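Local structure of lipoprotein (5T11) at residues T30-A35 and E97-K102. The protein is a periplasmic lipoprotein that assembles into a dodecamer and, like its Pseudomonas aeruginosa relative PelC, probably guides Pel polysaccharide export across the outer membrane. The protein carries 1 engineered substitution. Sequence-based numbering, arbitrary orientation.
Sequences TETPDA and EEWRYK
Thr32 gives its hydroxyl to the carbonyl oxygen of Trp99, OG1 to O 2.6 Å, which joins the loop between strand 21-28 and helix 35-49 to Trp99 on strand 90-99. The two strands are parallel neighbours in the mixed sheet of this LpoB-family fold, and past strand 21-28 a side-chain hydroxyl, not a backbone N-H, links the loop to the neighbouring strand. The bond runs nearly straight out from the carbonyl, with a C=O...OG1 angle of 160°. Threonine suits the place because its second branch is apolar: CG2 approaches Trp99 CD1 obliquely, at 4.1 Å.

Ala35, the first residue of helix 35-49, sets its methyl over one face of that indole in a CH-pi contact, CB 3.8 Å from the centroid of the five-membered ring. A side chain this small lets the helix start close against the ring. With CG anti to the backbone N (chi1 -169°), the indole of Trp99 reaches between two helices, touching Ser38, Ala39 and Ile42 of helix 35-49 and Leu141 and Ala145 of helix 141-152.

Thr30, by contrast, keeps its hydroxyl for bonds within the loop region and sends only its methyl across. Its CG2 packs on the strand backbone, 3.5 Å from Glu98 N, close to the classic beta bulge that Glu97 and Glu98 form opposite Gly112. CB of Glu98 points away from the loop, and its carboxylate is hydrogen-bonded to Tyr101 OH and Ser142 N of a neighbouring subunit.

The loop is shaped by a type II turn from Thr32 to Ala35, with Asn28 hydrogen-bonded through OD1 to Thr30 OG1 and through ND2 to Thr32 O. An ST turn helps position Thr32: its N donates to Thr30 OG1 over 2.9 Å.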
loop_
_atom_site.group_PDB
_atom_site.type_symbol
_atom_site.label_atom_id
_atom_site.label_comp_id
_atom_site.label_asym_id
_atom_site.label_seq_id
_atom_site.Cartn_x
_atom_site.Cartn_y
_atom_site.Cartn_z
ATOM N N THR B 30 13.543 21.607 11.711
ATOM C CA THR B 30 13.585 20.341 11.006
ATOM C C THR B 30 12.332 19.548 11.324
ATOM O O THR B 30 11.527 19.905 12.187
ATOM C CB THR B 30 14.812 19.526 11.418
ATOM O OG1 THR B 30 14.522 18.846 12.656
ATOM C CG2 THR B 30 16.022 20.455 11.623
ATOM N N GLU B 31 12.212 18.423 10.645
ATOM C CA GLU B 31 11.155 17.464 10.894
ATOM C C GLU B 31 11.620 16.338 11.805
ATOM O O GLU B 31 10.928 15.335 11.928
ATOM C CB GLU B 31 10.640 16.930 9.558
ATOM C CG GLU B 31 9.952 18.035 8.762
ATOM C CD GLU B 31 9.623 17.615 7.342
ATOM O OE1 GLU B 31 10.565 17.398 6.548
ATOM O OE2 GLU B 31 8.420 17.506 7.023
ATOM N N THR B 32 12.778 16.483 12.454
ATOM C CA THR B 32 13.188 15.534 13.481
ATOM C C THR B 32 12.676 16.020 14.829
ATOM O O THR B 32 13.129 17.073 15.307
ATOM C CB THR B 32 14.698 15.381 13.503
ATOM O OG1 THR B 32 15.139 14.996 12.196
ATOM C CG2 THR B 32 15.107 14.299 14.504
ATOM N N PRO B 33 11.738 15.320 15.465
ATOM C CA PRO B 33 11.217 15.792 16.753
ATOM C C PRO B 33 12.336 15.965 17.767
ATOM O O PRO B 33 13.273 15.169 17.822
ATOM C CB PRO B 33 10.244 14.683 17.183
ATOM C CG PRO B 33 9.871 13.941 15.889
ATOM C CD PRO B 33 11.123 14.052 15.022
ATOM N N ASP B 34 12.240 17.040 18.552
ATOM C CA ASP B 34 13.116 17.334 19.693
ATOM C C ASP B 34 14.536 17.697 19.297
ATOM O O ASP B 34 15.408 17.763 20.173
ATOM C CB ASP B 34 13.181 16.163 20.687
ATOM C CG ASP B 34 11.881 15.939 21.418
ATOM O OD1 ASP B 34 11.244 16.927 21.848
ATOM O OD2 ASP B 34 11.503 14.765 21.582
ATOM N N ALA B 35 14.810 17.953 18.013
ATOM C CA ALA B 35 16.186 18.271 17.635
ATOM C C ALA B 35 16.679 19.547 18.313
ATOM O O ALA B 35 17.874 19.661 18.632
ATOM C CB ALA B 35 16.325 18.388 16.106
ATOM N N GLU B 97 18.623 24.165 11.730
ATOM C CA GLU B 97 18.151 24.209 10.348
ATOM C C GLU B 97 18.118 22.839 9.691
ATOM O O GLU B 97 17.385 22.648 8.710
ATOM C CB GLU B 97 19.040 25.144 9.502
ATOM C CG GLU B 97 18.911 26.634 9.866
ATOM C CD GLU B 97 19.750 27.025 11.076
ATOM O OE1 GLU B 97 20.831 26.418 11.271
ATOM O OE2 GLU B 97 19.325 27.927 11.841
ATOM N N GLU B 98 18.888 21.882 10.202
ATOM C CA GLU B 98 18.922 20.549 9.617
ATOM C C GLU B 98 19.490 19.591 10.649
ATOM O O GLU B 98 20.435 19.930 11.373
ATOM C CB GLU B 98 19.763 20.526 8.333
ATOM C CG GLU B 98 19.891 19.157 7.702
ATOM C CD GLU B 98 20.262 19.219 6.209
ATOM O OE1 GLU B 98 21.195 19.983 5.847
ATOM O OE2 GLU B 98 19.615 18.491 5.400
ATOM N N TRP B 99 18.918 18.399 10.703
ATOM C CA TRP B 99 19.263 17.410 11.715
ATOM C C TRP B 99 18.612 16.090 11.328
ATOM O O TRP B 99 17.567 15.726 11.880
ATOM C CB TRP B 99 18.778 17.887 13.083
ATOM C CG TRP B 99 19.255 17.138 14.321
ATOM C CD1 TRP B 99 18.888 15.880 14.723
ATOM C CD2 TRP B 99 20.110 17.656 15.363
ATOM N NE1 TRP B 99 19.484 15.573 15.929
ATOM C CE2 TRP B 99 20.245 16.640 16.339
ATOM C CE3 TRP B 99 20.799 18.866 15.543
ATOM C CZ2 TRP B 99 21.031 16.804 17.494
ATOM C CZ3 TRP B 99 21.577 19.027 16.690
ATOM C CH2 TRP B 99 21.678 17.997 17.653
ATOM N N ARG B 100 19.182 15.388 10.353
ATOM C CA ARG B 100 18.535 14.189 9.821
ATOM C C ARG B 100 19.597 13.310 9.187
ATOM O O ARG B 100 20.733 13.741 8.961
ATOM C CB ARG B 100 17.461 14.552 8.785
ATOM C CG ARG B 100 18.049 15.268 7.544
ATOM C CD ARG B 100 17.023 15.457 6.423
ATOM N NE ARG B 100 16.529 14.165 5.924
ATOM C CZ ARG B 100 15.756 14.026 4.852
ATOM N NH1 ARG B 100 15.372 15.095 4.151
ATOM N NH2 ARG B 100 15.370 12.819 4.476
ATOM N N TYR B 101 19.217 12.064 8.897
ATOM C CA TYR B 101 19.936 11.289 7.891
ATOM C C TYR B 101 19.302 11.593 6.547
ATOM O O TYR B 101 18.076 11.712 6.443
ATOM C CB TYR B 101 19.893 9.778 8.162
ATOM C CG TYR B 101 20.577 9.356 9.453
ATOM C CD1 TYR B 101 21.953 9.136 9.489
ATOM C CD2 TYR B 101 19.850 9.187 10.642
ATOM C CE1 TYR B 101 22.601 8.758 10.661
ATOM C CE2 TYR B 101 20.499 8.803 11.837
ATOM C CZ TYR B 101 21.879 8.596 11.831
ATOM O OH TYR B 101 22.553 8.226 12.982
ATOM N N LYS B 102 20.136 11.764 5.523
ATOM C CA LYS B 102 19.579 11.850 4.186
ATOM C C LYS B 102 18.921 10.514 3.842
ATOM O O LYS B 102 19.144 9.492 4.500
ATOM C CB LYS B 102 20.660 12.237 3.160
ATOM C CG LYS B 102 21.113 13.714 3.300
ATOM C CD LYS B 102 22.464 14.026 2.601
ATOM C CE LYS B 102 22.476 13.665 1.141
ATOM N NZ LYS B 102 23.688 14.285 0.450
#